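PDB 3M1H: Lys-gingipain W83, which cleaves proteins after lysine as a cysteine protease of Porphyromonas gingivalis and carries adhesin domains, K3 among them, with isolated adhesin domains being hemolytic in vitro. Local coordinates for residues C86-Y100 with V155-N169. Numbering follows the deposited sequence.
Sequences CAQDANYASEHYAVY and VAFRHFGCTDFFWIN
E95 reaches from the loop between two strands to H159 and F166, joining 86-100 to 155-169 where their two antiparallel ladders part. Its chain turns about the CB-CG bond (chi2 -73°), running past I168 and bringing both carboxylate oxygens to the other segment. OE1 accepts a 2.8 Å hydrogen bond from H159 NE2; the donor lies above the carboxylate plane, whereas OE1 sits close to the plane of the imidazole. OE2 takes the backbone N of F166 almost in line with its own C-O bond, also at 2.8 Å. With ND1 hydrogen-bonded to S52, the imidazole of H159 is held at both nitrogens, which fixes its rotation, and I168 CG2 lies over one of its faces. The calcium ligand N66 is close to this ring.

Beyond E95, the 96-100 and 155-160 strands pair side by side in one sheet of the jelly roll. Y100 leans along R158, its CE2 against R158 CD, and its OH receives NH1 of R158 at 2.9 Å, in the guanidinium plane. F160 covers one face of that guanidinium, while D65 on the neighbouring strand forms a salt bridge with NE. H96 crosses F160 with ring planes 34° apart, and its ND1 donates to G161 O at 3.0 Å from above the carbonyl plane; E117 engages NE2.

On the N-terminal side of E95, F165 lays its ring against S94, whose CB makes a CH-pi contact 3.6 Å from the ring centroid. The second ladder, in the opposing sheet, pairs C86 with N169, and N169 ND2 is gripped by Q88 OE1 at 2.8 Å and C86 SG at 3.4 Å.

The buried E95 carboxylate thus links strand 155-160, through H159, to the loop before strand 167-169, through F166 N, and its negative charge probably polarises the imidazole it orients.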
loop_
_atom_site.group_PDB
_atom_site.type_symbol
_atom_site.label_atom_id
_atom_site.label_comp_id
_atom_site.label_asym_id
_atom_site.label_seq_id
_atom_site.Cartn_x
_atom_site.Cartn_y
_atom_site.Cartn_z
ATOM N N CYS A 86 4.301 3.704 -5.711
ATOM C CA CYS A 86 5.116 4.896 -5.823
ATOM C C CYS A 86 4.996 5.761 -4.581
ATOM O O CYS A 86 4.038 5.628 -3.796
ATOM C CB CYS A 86 4.742 5.719 -7.069
ATOM S SG CYS A 86 3.217 6.699 -6.997
ATOM N N ALA A 87 5.946 6.682 -4.435
ATOM C CA ALA A 87 5.840 7.726 -3.479
ATOM C C ALA A 87 4.979 8.834 -4.036
ATOM O O ALA A 87 5.202 9.306 -5.169
ATOM C CB ALA A 87 7.276 8.265 -3.144
ATOM N N GLN A 88 4.016 9.339 -3.283
ATOM C CA GLN A 88 3.215 10.454 -3.813
ATOM C C GLN A 88 3.997 11.763 -4.059
ATOM O O GLN A 88 3.733 12.485 -5.002
ATOM C CB GLN A 88 1.989 10.754 -2.920
ATOM C CG GLN A 88 1.194 11.966 -3.370
ATOM C CD GLN A 88 0.631 11.831 -4.771
ATOM O OE1 GLN A 88 0.577 10.722 -5.291
ATOM N NE2 GLN A 88 0.217 12.938 -5.380
ATOM N N ASP A 89 4.972 12.032 -3.190
ATOM C CA ASP A 89 5.871 13.153 -3.389
ATOM C C ASP A 89 7.248 12.587 -3.700
ATOM O O ASP A 89 7.878 12.042 -2.806
ATOM C CB ASP A 89 5.890 14.028 -2.128
ATOM C CG ASP A 89 6.596 15.364 -2.347
ATOM O OD1 ASP A 89 7.493 15.440 -3.220
ATOM O OD2 ASP A 89 6.258 16.321 -1.619
ATOM N N ALA A 90 7.698 12.714 -4.955
ATOM C CA ALA A 90 9.015 12.209 -5.354
ATOM C C ALA A 90 10.144 12.736 -4.462
ATOM O O ALA A 90 11.182 12.100 -4.388
ATOM C CB ALA A 90 9.313 12.558 -6.824
ATOM N N ASN A 91 9.923 13.884 -3.819
ATOM C CA ASN A 91 10.932 14.566 -2.989
ATOM C C ASN A 91 10.859 14.297 -1.478
ATOM O O ASN A 91 11.688 14.777 -0.690
ATOM C CB ASN A 91 10.843 16.067 -3.257
ATOM C CG ASN A 91 10.929 16.387 -4.720
ATOM O OD1 ASN A 91 11.939 16.093 -5.367
ATOM N ND2 ASN A 91 9.866 16.948 -5.270
ATOM N N TYR A 92 9.834 13.540 -1.075
ATOM C CA TYR A 92 9.723 12.969 0.262
ATOM C C TYR A 92 9.310 11.520 0.059
ATOM O O TYR A 92 8.179 11.108 0.412
ATOM C CB TYR A 92 8.684 13.683 1.113
ATOM C CG TYR A 92 8.909 15.137 1.360
ATOM C CD1 TYR A 92 9.552 15.599 2.494
ATOM C CD2 TYR A 92 8.395 16.062 0.472
ATOM C CE1 TYR A 92 9.711 16.991 2.703
ATOM C CE2 TYR A 92 8.533 17.408 0.665
ATOM C CZ TYR A 92 9.198 17.872 1.772
ATOM O OH TYR A 92 9.295 19.234 1.888
ATOM N N ALA A 93 10.212 10.752 -0.540
ATOM C CA ALA A 93 9.884 9.438 -1.106
ATOM C C ALA A 93 10.072 8.254 -0.146
ATOM O O ALA A 93 9.643 7.146 -0.458
ATOM C CB ALA A 93 10.670 9.208 -2.383
ATOM N N SER A 94 10.699 8.456 1.022
ATOM C CA SER A 94 11.293 7.347 1.784
ATOM C C SER A 94 10.281 6.604 2.648
ATOM O O SER A 94 10.490 6.411 3.832
ATOM C CB SER A 94 12.453 7.847 2.674
ATOM O OG SER A 94 13.367 8.576 1.882
ATOM N N GLU A 95 9.187 6.161 2.034
ATOM C CA GLU A 95 8.159 5.417 2.759
ATOM C C GLU A 95 8.584 3.971 2.898
ATOM O O GLU A 95 9.176 3.400 1.998
ATOM C CB GLU A 95 6.828 5.498 2.012
ATOM C CG GLU A 95 6.333 6.895 1.744
ATOM C CD GLU A 95 5.812 7.642 2.948
ATOM O OE1 GLU A 95 5.723 7.064 4.042
ATOM O OE2 GLU A 95 5.521 8.850 2.784
ATOM N N HIS A 96 8.281 3.397 4.062
ATOM C CA HIS A 96 8.647 2.053 4.441
ATOM C C HIS A 96 7.396 1.175 4.408
ATOM O O HIS A 96 6.389 1.512 5.021
ATOM C CB HIS A 96 9.276 2.111 5.852
ATOM C CG HIS A 96 9.740 0.805 6.417
ATOM N ND1 HIS A 96 9.830 0.606 7.782
ATOM C CD2 HIS A 96 10.160 -0.345 5.847
ATOM C CE1 HIS A 96 10.251 -0.624 8.017
ATOM N NE2 HIS A 96 10.476 -1.219 6.860
ATOM N N TYR A 97 7.474 0.078 3.673
ATOM C CA TYR A 97 6.347 -0.849 3.588
ATOM C C TYR A 97 6.809 -2.284 3.505
ATOM O O TYR A 97 7.989 -2.565 3.215
ATOM C CB TYR A 97 5.423 -0.505 2.413
ATOM C CG TYR A 97 5.945 -0.987 1.082
ATOM C CD1 TYR A 97 5.421 -2.118 0.475
ATOM C CD2 TYR A 97 6.991 -0.325 0.439
ATOM C CE1 TYR A 97 5.906 -2.567 -0.715
ATOM C CE2 TYR A 97 7.485 -0.756 -0.765
ATOM C CZ TYR A 97 6.935 -1.888 -1.342
ATOM O OH TYR A 97 7.374 -2.379 -2.549
ATOM N N ALA A 98 5.884 -3.193 3.787
ATOM C CA ALA A 98 6.124 -4.618 3.627
ATOM C C ALA A 98 4.877 -5.340 3.107
ATOM O O ALA A 98 3.764 -4.823 3.239
ATOM C CB ALA A 98 6.616 -5.252 4.949
ATOM N N VAL A 99 5.093 -6.522 2.547
ATOM C CA VAL A 99 4.055 -7.379 2.016
ATOM C C VAL A 99 4.156 -8.716 2.749
ATOM O O VAL A 99 5.268 -9.258 2.867
ATOM C CB VAL A 99 4.217 -7.629 0.484
ATOM C CG1 VAL A 99 3.111 -8.571 -0.043
ATOM C CG2 VAL A 99 4.280 -6.288 -0.256
ATOM N N TYR A 100 3.035 -9.234 3.232
ATOM C CA TYR A 100 3.003 -10.488 4.005
ATOM C C TYR A 100 1.961 -11.434 3.442
ATOM O O TYR A 100 0.979 -10.969 2.845
ATOM C CB TYR A 100 2.608 -10.192 5.451
ATOM C CG TYR A 100 3.471 -9.245 6.191
ATOM C CD1 TYR A 100 4.471 -9.695 7.048
ATOM C CD2 TYR A 100 3.261 -7.876 6.101
ATOM C CE1 TYR A 100 5.268 -8.777 7.752
ATOM C CE2 TYR A 100 4.038 -6.975 6.809
ATOM C CZ TYR A 100 5.037 -7.426 7.631
ATOM O OH TYR A 100 5.765 -6.495 8.325
ATOM N N VAL A 155 -3.164 -11.796 1.568
ATOM C CA VAL A 155 -1.975 -10.960 1.380
ATOM C C VAL A 155 -2.262 -9.603 2.031
ATOM O O VAL A 155 -3.360 -9.049 1.851
ATOM C CB VAL A 155 -1.635 -10.811 -0.127
ATOM C CG1 VAL A 155 -0.593 -9.738 -0.340
ATOM C CG2 VAL A 155 -1.186 -12.203 -0.676
ATOM N N ALA A 156 -1.290 -9.095 2.805
ATOM C CA ALA A 156 -1.361 -7.794 3.421
ATOM C C ALA A 156 -0.233 -6.880 2.976
ATOM O O ALA A 156 0.912 -7.309 2.860
ATOM C CB ALA A 156 -1.363 -7.892 4.964
ATOM N N PHE A 157 -0.579 -5.643 2.672
ATOM C CA PHE A 157 0.334 -4.534 2.431
ATOM C C PHE A 157 0.352 -3.673 3.688
ATOM O O PHE A 157 -0.684 -3.224 4.172
ATOM C CB PHE A 157 -0.159 -3.687 1.246
ATOM C CG PHE A 157 -0.282 -4.459 -0.040
ATOM C CD1 PHE A 157 0.794 -4.528 -0.924
ATOM C CD2 PHE A 157 -1.464 -5.122 -0.352
ATOM C CE1 PHE A 157 0.669 -5.256 -2.096
ATOM C CE2 PHE A 157 -1.576 -5.867 -1.514
ATOM C CZ PHE A 157 -0.500 -5.918 -2.375
ATOM N N ARG A 158 1.533 -3.439 4.232
ATOM C CA ARG A 158 1.669 -2.766 5.516
ATOM C C ARG A 158 2.555 -1.551 5.380
ATOM O O ARG A 158 3.667 -1.679 4.948
ATOM C CB ARG A 158 2.302 -3.705 6.516
ATOM C CG ARG A 158 2.312 -3.189 7.938
ATOM C CD ARG A 158 3.060 -4.146 8.827
ATOM N NE ARG A 158 3.256 -3.612 10.180
ATOM C CZ ARG A 158 4.213 -3.997 11.026
ATOM N NH1 ARG A 158 5.094 -4.927 10.693
ATOM N NH2 ARG A 158 4.278 -3.443 12.241
ATOM N N HIS A 159 2.056 -0.384 5.746
ATOM C CA HIS A 159 2.824 0.863 5.761
ATOM C C HIS A 159 3.134 1.145 7.225
ATOM O O HIS A 159 2.205 1.283 8.015
ATOM C CB HIS A 159 1.966 1.990 5.217
ATOM C CG HIS A 159 2.669 3.314 5.095
ATOM N ND1 HIS A 159 2.006 4.509 5.206
ATOM C CD2 HIS A 159 3.971 3.633 4.864
ATOM C CE1 HIS A 159 2.841 5.512 4.989
ATOM N NE2 HIS A 159 4.046 5.006 4.789
ATOM N N PHE A 160 4.420 1.146 7.599
ATOM C CA PHE A 160 4.767 1.177 9.038
ATOM C C PHE A 160 6.200 1.604 9.227
ATOM O O PHE A 160 6.933 1.683 8.283
ATOM C CB PHE A 160 4.566 -0.204 9.654
ATOM C CG PHE A 160 5.618 -1.208 9.274
ATOM C CD1 PHE A 160 6.545 -1.630 10.217
ATOM C CD2 PHE A 160 5.715 -1.700 7.979
ATOM C CE1 PHE A 160 7.504 -2.562 9.886
ATOM C CE2 PHE A 160 6.679 -2.647 7.641
ATOM C CZ PHE A 160 7.584 -3.061 8.596
ATOM N N GLY A 161 6.593 1.816 10.472
ATOM C CA GLY A 161 8.008 2.021 10.770
ATOM C C GLY A 161 8.596 3.175 9.985
ATOM O O GLY A 161 9.707 3.081 9.468
ATOM N N CYS A 162 7.835 4.245 9.848
ATOM C CA CYS A 162 8.316 5.463 9.210
ATOM C C CYS A 162 7.426 6.636 9.593
ATOM O O CYS A 162 6.290 6.458 10.043
ATOM C CB CYS A 162 8.406 5.355 7.689
ATOM S SG CYS A 162 6.823 4.974 6.897
ATOM N N THR A 163 7.955 7.837 9.420
ATOM C CA THR A 163 7.253 9.057 9.745
ATOM C C THR A 163 7.874 10.219 8.971
ATOM O O THR A 163 9.085 10.203 8.654
ATOM C CB THR A 163 7.288 9.384 11.287
ATOM O OG1 THR A 163 6.388 10.466 11.567
ATOM C CG2 THR A 163 8.683 9.752 11.764
ATOM N N ASP A 164 7.021 11.189 8.657
ATOM C CA ASP A 164 7.451 12.495 8.191
ATOM C C ASP A 164 8.018 12.530 6.786
ATOM O O ASP A 164 8.970 13.260 6.508
ATOM C CB ASP A 164 8.462 13.067 9.197
ATOM C CG ASP A 164 8.523 14.580 9.189
ATOM O OD1 ASP A 164 7.640 15.279 8.636
ATOM O OD2 ASP A 164 9.505 15.060 9.796
ATOM N N PHE A 165 7.405 11.769 5.869
ATOM C CA PHE A 165 7.673 11.922 4.427
ATOM C C PHE A 165 6.400 12.455 3.768
ATOM O O PHE A 165 6.100 13.671 3.891
ATOM C CB PHE A 165 8.314 10.654 3.830
ATOM C CG PHE A 165 9.697 10.415 4.400
ATOM C CD1 PHE A 165 10.775 11.112 3.896
ATOM C CD2 PHE A 165 9.886 9.561 5.483
ATOM C CE1 PHE A 165 12.063 10.935 4.445
ATOM C CE2 PHE A 165 11.167 9.381 6.045
ATOM C CZ PHE A 165 12.255 10.076 5.513
ATOM N N PHE A 166 5.613 11.618 3.078
ATOM C CA PHE A 166 4.320 12.091 2.628
ATOM C C PHE A 166 3.300 10.942 2.539
ATOM O O PHE A 166 2.774 10.568 3.547
ATOM C CB PHE A 166 4.444 12.937 1.351
ATOM C CG PHE A 166 3.211 13.712 1.009
ATOM C CD1 PHE A 166 2.625 14.536 1.950
ATOM C CD2 PHE A 166 2.614 13.630 -0.251
ATOM C CE1 PHE A 166 1.505 15.263 1.651
ATOM C CE2 PHE A 166 1.484 14.369 -0.562
ATOM C CZ PHE A 166 0.922 15.196 0.407
ATOM N N TRP A 167 3.030 10.387 1.356
ATOM C CA TRP A 167 2.152 9.210 1.228
ATOM C C TRP A 167 2.819 8.182 0.329
ATOM O O TRP A 167 3.633 8.561 -0.537
ATOM C CB TRP A 167 0.803 9.570 0.608
ATOM C CG TRP A 167 -0.082 10.515 1.365
ATOM C CD1 TRP A 167 0.065 11.855 1.548
ATOM C CD2 TRP A 167 -1.307 10.157 1.985
ATOM N NE1 TRP A 167 -1.013 12.376 2.258
ATOM C CE2 TRP A 167 -1.853 11.327 2.561
ATOM C CE3 TRP A 167 -1.985 8.937 2.143
ATOM C CZ2 TRP A 167 -3.059 11.310 3.245
ATOM C CZ3 TRP A 167 -3.189 8.927 2.820
ATOM C CH2 TRP A 167 -3.699 10.110 3.376
ATOM N N ILE A 168 2.503 6.908 0.585
ATOM C CA ILE A 168 2.799 5.778 -0.300
ATOM C C ILE A 168 1.507 5.420 -1.060
ATOM O O ILE A 168 0.415 5.435 -0.479
ATOM C CB ILE A 168 3.418 4.601 0.440
ATOM C CG1 ILE A 168 3.801 3.500 -0.563
ATOM C CG2 ILE A 168 2.526 4.037 1.528
ATOM C CD1 ILE A 168 4.760 2.459 0.079
ATOM N N ASN A 169 1.656 5.108 -2.341
ATOM C CA ASN A 169 0.542 4.721 -3.207
ATOM C C ASN A 169 0.720 3.310 -3.750
ATOM O O ASN A 169 1.837 2.889 -4.060
ATOM C CB ASN A 169 0.455 5.634 -4.404
ATOM C CG ASN A 169 0.239 7.075 -4.075
ATOM O OD1 ASN A 169 -0.493 7.408 -3.167
ATOM N ND2 ASN A 169 0.836 7.947 -4.864
HETATM O O HOH W 1 5.709 10.473 -0.653
#